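Long-range contacts in fucose-binding lectin (Kordia periserrulae, PDB 6HTN), which probably binds carbohydrates as a beta-propeller lectin, and holds methyl alpha-L-fucopyranoside in several pockets: residues A48-A54 with R67-T73; V126-Y130 with G140-E144. One frame throughout, in Å; residues are numbered along the deposited sequence.

Contact 1 (A48-A54 with R67-T73); sequences AISGAGA and RVYAIGT. With MFU (methyl alpha-L-fucopyranoside), chain H.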
loop_
_atom_site.group_PDB
_atom_site.type_symbol
_atom_site.label_atom_id
_atom_site.label_comp_id
_atom_site.label_asym_id
_atom_site.label_seq_id
_atom_site.Cartn_x
_atom_site.Cartn_y
_atom_site.Cartn_z
ATOM N N ALA A 48 12.074 0.879 9.594
ATOM C CA ALA A 48 11.825 0.832 8.136
ATOM C C ALA A 48 10.413 1.341 7.883
ATOM O O ALA A 48 9.648 1.574 8.864
ATOM C CB ALA A 48 12.016 -0.572 7.633
ATOM N N ILE A 49 10.056 1.505 6.627
ATOM C CA ILE A 49 8.704 1.987 6.235
ATOM C C ILE A 49 8.064 1.025 5.232
ATOM O O ILE A 49 6.988 1.330 4.685
ATOM C CB ILE A 49 8.751 3.410 5.674
ATOM C CG1 ILE A 49 9.515 3.515 4.339
ATOM C CG2 ILE A 49 9.302 4.359 6.730
ATOM C CD1 ILE A 49 9.486 4.891 3.739
ATOM N N SER A 50 8.688 -0.119 5.000
ATOM C CA SER A 50 8.099 -1.205 4.199
ATOM C C SER A 50 8.324 -2.527 4.922
ATOM O O SER A 50 9.100 -2.570 5.865
ATOM C CB SER A 50 8.687 -1.230 2.806
ATOM O OG SER A 50 10.012 -1.776 2.866
ATOM N N GLY A 51 7.724 -3.548 4.334
ATOM C CA GLY A 51 8.123 -4.919 4.651
ATOM C C GLY A 51 9.510 -5.193 4.138
ATOM O O GLY A 51 10.192 -4.338 3.585
ATOM N N ALA A 52 9.955 -6.424 4.311
ATOM C CA ALA A 52 11.327 -6.801 3.975
ATOM C C ALA A 52 11.296 -8.010 3.047
ATOM O O ALA A 52 10.450 -8.894 3.193
ATOM C CB ALA A 52 12.071 -7.063 5.239
ATOM N N GLY A 53 12.128 -7.974 2.051
ATOM C CA GLY A 53 12.434 -9.164 1.252
ATOM C C GLY A 53 13.674 -9.814 1.829
ATOM O O GLY A 53 14.499 -9.110 2.423
ATOM N N ALA A 54 13.743 -11.118 1.733
ATOM C CA ALA A 54 14.881 -11.828 2.325
ATOM C C ALA A 54 15.398 -12.901 1.380
ATOM O O ALA A 54 14.580 -13.577 0.702
ATOM C CB ALA A 54 14.446 -12.411 3.647
ATOM N N ARG A 67 20.402 -12.022 3.930
ATOM C CA ARG A 67 20.317 -10.629 3.511
ATOM C C ARG A 67 18.840 -10.239 3.472
ATOM O O ARG A 67 18.027 -10.972 2.907
ATOM C CB ARG A 67 20.969 -10.440 2.135
ATOM C CG ARG A 67 22.460 -10.747 2.085
ATOM C CD ARG A 67 23.258 -9.732 2.844
ATOM N NE ARG A 67 24.720 -9.973 2.765
ATOM C CZ ARG A 67 25.381 -10.790 3.563
ATOM N NH1 ARG A 67 24.783 -11.508 4.505
ATOM N NH2 ARG A 67 26.694 -10.892 3.386
ATOM N N VAL A 68 18.538 -9.110 4.091
ATOM C CA VAL A 68 17.159 -8.587 4.224
ATOM C C VAL A 68 17.163 -7.183 3.638
ATOM O O VAL A 68 18.076 -6.396 3.906
ATOM C CB VAL A 68 16.763 -8.569 5.732
ATOM C CG1 VAL A 68 15.443 -7.968 5.977
ATOM C CG2 VAL A 68 16.801 -9.943 6.310
ATOM N N TYR A 69 16.148 -6.868 2.844
ATOM C CA TYR A 69 16.022 -5.607 2.090
ATOM C C TYR A 69 14.677 -4.946 2.376
ATOM O O TYR A 69 13.632 -5.590 2.237
ATOM C CB TYR A 69 16.186 -5.882 0.578
ATOM C CG TYR A 69 17.502 -6.526 0.211
ATOM C CD1 TYR A 69 18.630 -5.745 0.022
ATOM C CD2 TYR A 69 17.626 -7.905 0.187
ATOM C CE1 TYR A 69 19.860 -6.341 -0.245
ATOM C CE2 TYR A 69 18.842 -8.511 -0.054
ATOM C CZ TYR A 69 19.966 -7.726 -0.251
ATOM O OH TYR A 69 21.192 -8.323 -0.427
ATOM N N ALA A 70 14.713 -3.692 2.781
ATOM C CA ALA A 70 13.512 -2.922 3.099
ATOM C C ALA A 70 13.708 -1.500 2.656
ATOM O O ALA A 70 14.791 -1.133 2.233
ATOM C CB ALA A 70 13.214 -2.979 4.592
ATOM N N ILE A 71 12.664 -0.701 2.738
ATOM C CA ILE A 71 12.769 0.759 2.519
ATOM C C ILE A 71 13.014 1.429 3.872
ATOM O O ILE A 71 12.240 1.221 4.812
ATOM C CB ILE A 71 11.532 1.311 1.813
ATOM C CG1 ILE A 71 11.185 0.521 0.546
ATOM C CG2 ILE A 71 11.760 2.794 1.529
ATOM C CD1 ILE A 71 12.361 0.298 -0.373
ATOM N N GLY A 72 14.103 2.189 3.961
ATOM C CA GLY A 72 14.396 2.889 5.221
ATOM C C GLY A 72 13.583 4.169 5.360
ATOM O O GLY A 72 12.846 4.544 4.466
ATOM N N THR A 73 13.820 4.860 6.485
ATOM C CA THR A 73 13.013 6.038 6.835
ATOM C C THR A 73 13.395 7.223 5.965
ATOM O O THR A 73 12.664 8.225 6.039
ATOM C CB THR A 73 13.125 6.334 8.334
ATOM O OG1 THR A 73 14.495 6.671 8.559
ATOM C CG2 THR A 73 12.677 5.165 9.170
HETATM C C1 MFU H . 28.421 -7.726 2.008
HETATM C C2 MFU H . 27.421 -6.607 1.720
HETATM C C3 MFU H . 27.116 -6.618 0.224
HETATM C C4 MFU H . 26.550 -7.950 -0.153
HETATM C C5 MFU H . 27.616 -9.033 0.171
HETATM C C6 MFU H . 27.110 -10.412 -0.172
HETATM O O1 MFU H . 29.636 -7.329 1.347
HETATM O O2 MFU H . 28.029 -5.377 2.125
HETATM O O3 MFU H . 26.241 -5.525 -0.071
HETATM O O4 MFU H . 25.381 -8.296 0.579
HETATM O O5 MFU H . 27.869 -8.974 1.633
HETATM C CM MFU H . 30.582 -8.397 1.533
#

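Contact 2 (V126-Y130 with G140-E144); sequences VQKEY and GAYTE. With MFU (methyl alpha-L-fucopyranoside), chain I.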
loop_
_atom_site.group_PDB
_atom_site.type_symbol
_atom_site.label_atom_id
_atom_site.label_comp_id
_atom_site.label_asym_id
_atom_site.label_seq_id
_atom_site.Cartn_x
_atom_site.Cartn_y
_atom_site.Cartn_z
ATOM N N VAL A 126 9.725 3.105 -12.015
ATOM C CA VAL A 126 10.395 2.117 -12.856
ATOM C C VAL A 126 10.831 0.967 -11.964
ATOM O O VAL A 126 11.484 1.203 -10.929
ATOM C CB VAL A 126 11.583 2.704 -13.608
ATOM C CG1 VAL A 126 12.238 1.660 -14.495
ATOM C CG2 VAL A 126 11.150 3.905 -14.461
ATOM N N GLN A 127 10.493 -0.252 -12.406
ATOM C CA GLN A 127 10.986 -1.442 -11.686
ATOM C C GLN A 127 12.480 -1.592 -11.991
ATOM O O GLN A 127 12.840 -1.689 -13.222
ATOM C CB GLN A 127 10.297 -2.702 -12.181
ATOM C CG GLN A 127 8.802 -2.782 -12.001
ATOM C CD GLN A 127 8.261 -4.160 -12.336
ATOM O OE1 GLN A 127 9.018 -5.066 -12.674
ATOM N NE2 GLN A 127 6.949 -4.352 -12.244
ATOM N N LYS A 128 13.313 -1.613 -10.985
ATOM C CA LYS A 128 14.756 -1.714 -11.148
ATOM C C LYS A 128 15.257 -3.009 -10.543
ATOM O O LYS A 128 14.721 -3.474 -9.518
ATOM C CB LYS A 128 15.464 -0.537 -10.471
ATOM C CG LYS A 128 15.195 0.809 -11.088
ATOM C CD LYS A 128 15.720 0.873 -12.519
ATOM C CE LYS A 128 15.930 2.278 -13.023
ATOM N NZ LYS A 128 16.551 2.266 -14.378
ATOM N N GLU A 129 16.351 -3.514 -11.112
ATOM C CA GLU A 129 17.108 -4.666 -10.582
ATOM C C GLU A 129 18.475 -4.164 -10.156
ATOM O O GLU A 129 19.152 -3.504 -10.963
ATOM C CB GLU A 129 17.258 -5.711 -11.665
ATOM C CG GLU A 129 18.119 -6.912 -11.319
ATOM C CD GLU A 129 18.416 -7.807 -12.519
ATOM O OE1 GLU A 129 18.886 -7.225 -13.531
ATOM O OE2 GLU A 129 18.196 -9.042 -12.437
ATOM N N TYR A 130 18.876 -4.499 -8.930
ATOM C CA TYR A 130 20.209 -4.196 -8.409
ATOM C C TYR A 130 20.940 -5.507 -8.215
ATOM O O TYR A 130 20.370 -6.492 -7.750
ATOM C CB TYR A 130 20.087 -3.392 -7.107
ATOM C CG TYR A 130 19.221 -2.183 -7.269
ATOM C CD1 TYR A 130 19.631 -1.132 -8.055
ATOM C CD2 TYR A 130 17.967 -2.124 -6.679
ATOM C CE1 TYR A 130 18.802 -0.037 -8.267
ATOM C CE2 TYR A 130 17.139 -1.025 -6.885
ATOM C CZ TYR A 130 17.550 0.007 -7.696
ATOM O OH TYR A 130 16.782 1.122 -7.908
ATOM N N GLY A 140 20.992 -3.727 -13.084
ATOM C CA GLY A 140 20.939 -4.839 -14.025
ATOM C C GLY A 140 20.152 -4.533 -15.260
ATOM O O GLY A 140 19.494 -3.435 -15.367
ATOM N N ALA A 141 20.132 -5.503 -16.170
ATOM C CA ALA A 141 19.428 -5.350 -17.462
ATOM C C ALA A 141 17.922 -5.570 -17.333
ATOM O O ALA A 141 17.178 -5.329 -18.294
ATOM C CB ALA A 141 20.022 -6.366 -18.421
ATOM N N TYR A 142 17.426 -5.997 -16.174
ATOM C CA TYR A 142 15.987 -6.290 -16.027
ATOM C C TYR A 142 15.166 -5.066 -16.417
ATOM O O TYR A 142 15.454 -3.927 -15.978
ATOM C CB TYR A 142 15.662 -6.630 -14.553
ATOM C CG TYR A 142 14.196 -6.779 -14.301
ATOM C CD1 TYR A 142 13.539 -7.975 -14.501
ATOM C CD2 TYR A 142 13.429 -5.693 -13.863
ATOM C CE1 TYR A 142 12.189 -8.141 -14.310
ATOM C CE2 TYR A 142 12.079 -5.853 -13.617
ATOM C CZ TYR A 142 11.437 -7.060 -13.857
ATOM O OH TYR A 142 10.103 -7.223 -13.635
ATOM N N THR A 143 14.142 -5.334 -17.201
ATOM C CA THR A 143 13.030 -4.404 -17.505
ATOM C C THR A 143 11.733 -5.166 -17.354
ATOM O O THR A 143 11.676 -6.378 -17.521
ATOM C CB THR A 143 13.116 -3.807 -18.934
ATOM O OG1 THR A 143 13.093 -4.898 -19.844
ATOM C CG2 THR A 143 14.383 -2.995 -19.076
ATOM N N GLU A 144 10.687 -4.420 -16.981
ATOM C CA GLU A 144 9.341 -4.978 -16.906
ATOM C C GLU A 144 8.855 -5.316 -18.324
ATOM O O GLU A 144 9.309 -4.659 -19.270
ATOM C CB GLU A 144 8.500 -3.883 -16.277
ATOM C CG GLU A 144 7.100 -4.289 -16.092
ATOM C CD GLU A 144 6.234 -3.220 -15.457
ATOM O OE1 GLU A 144 6.789 -2.150 -14.979
ATOM O OE2 GLU A 144 4.980 -3.495 -15.401
ATOM O OXT GLU A 144 8.083 -6.242 -18.559
HETATM C C1 MFU I . 23.123 -9.672 -14.962
HETATM C C2 MFU I . 21.899 -8.776 -15.054
HETATM C C3 MFU I . 20.711 -9.545 -15.588
HETATM C C4 MFU I . 20.443 -10.792 -14.874
HETATM C C5 MFU I . 21.729 -11.611 -14.876
HETATM C C6 MFU I . 21.628 -12.905 -14.176
HETATM O O1 MFU I . 23.355 -9.889 -16.352
HETATM O O2 MFU I . 22.194 -7.585 -15.776
HETATM O O3 MFU I . 19.568 -8.640 -15.613
HETATM O O4 MFU I . 20.190 -10.527 -13.437
HETATM O O5 MFU I . 22.842 -10.867 -14.378
HETATM C CM MFU I . 24.564 -10.580 -16.578
HETATM O O HOH W 1 9.077 -0.624 -14.917
HETATM O O HOH W 2 14.217 -1.486 -15.410
HETATM O O HOH W 3 11.241 -1.755 -16.155
HETATM O O HOH W 4 17.108 -2.781 -13.937
#

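Contact 1 (A48-A54 with R67-T73)
The Y69 ring stands oblique to the G53 carbonyl, with its CD2 4.0 Å from G53 O, while the R67 guanidinium turns from the strand and presents its edge to the fucoside. There R67 NE meets O4 of the sugar at 2.8 Å and R67 NH2 meets O5, two bonds that fix the rotation of the guanidinium. E79, W137 and A91 also bind this sugar, and D83 makes a salt bridge to R67 NH2.

Between the backbones, G53 and Y69 form a hydrogen-bonded antiparallel pair, Y69 N reaching G53 O at 2.8 Å; A54 and V68 follow as a non-hydrogen-bonded pair. Beyond G51 the pairing passes to a side chain. S50 OG, held between the backbone N and the carbonyl carbon (chi1 75°), accepts the I71 N-H at 2.9 Å and donates to a lone pair of G51 O at 2.7 Å, in the carbonyl plane. I49 N then bonds to I71 O at 2.9 Å, and the two isoleucine side chains cross obliquely, I49 CG1 lying 3.7 Å from I71 CG2. On the face that carries A54 and V68, A52 CB packs 3.6 Å from V68 CG1.

This is the beta hairpin of strands 53-58 and 64-71, the first two of a four-stranded propeller blade. Y18 of strand 13-20 touches A52, A54 and V68; I116 and V118 of strand 114-121 touch Y69, whose hydroxyl bonds to E79. Strand 77-82 pairs with the other edge of 64-71, through V68 with L80 and A70 with I78.

Contact 2 (V126-Y130 with G140-E144)
E129 OE1 is gripped by both the protein and the sugar: the Y142 N-H reaches it at 3.3 Å from above the carboxylate plane, and O3 of the fucoside donates to it at 2.6 Å. The other oxygen, E129 OE2, takes the sugar O4 at 2.7 Å, so the carboxylate spans two neighbouring hydroxyls. With CG anti to the backbone N (chi1 175°) and the chain extended beyond it, the acid group is carried out to the ligand. Behind it, E129 CB packs 3.4 Å from Y142 CB. The loop is tied to the strand at G140, whose N-H bonds to E129 O at 2.8 Å, and A141 N turns to the sugar O2 at 3.0 Å.

Farther along, Y142 OH donates to Q127 OE1 at 2.6 Å, nearly along the C=O axis. The phenol ring and the amide are only 4° from coplanar, and Q127 CB lies at the ring edge. Over the amide, the E144 carboxylate is stacked at 11° to it, with E144 CD 3.5 Å from Q127 NE2. That nitrogen has partners in Y121 and in S19 of the fourth subunit, which hold the amide in this orientation. Waters fill in between strand and loop: one accepts from Q127 N and donates to the side-chain oxygen E144 OE1, another accepts from E129 N and lies within reach of G140 O and Y142 O.

R117 of the same chain and W37 of the fourth subunit also hydrogen-bond the fucoside, placing this pocket at a subunit boundary. Both carboxylate oxygens of E129 serve as acceptors, consistent with a charged group that reads the 3,4-diol of fucose, while the Y142 N-H probably helps to offset that charge.

In the fold
Contact 1 is largely buried, its centre about 8 Å from the centre of the chain; the centre of contact 2 is about 18 Å from it, and that contact is partly buried at the C-terminal end, against the fourth subunit. They hold different blades, the sheets of 53-89 and 103-139, and their nearest atoms stay about 7 Å apart. Contact 1 joins two strands mostly by direct backbone bonds, one replaced by a serine hydroxyl, and by apolar side chains from alanine to isoleucine. Contact 2 joins the third strand to the closing loop, with polar side chains and waters taking over from strand pairing. Each contributes to a separate fucoside pocket: an arginine in contact 1, a glutamate and a backbone N-H in contact 2.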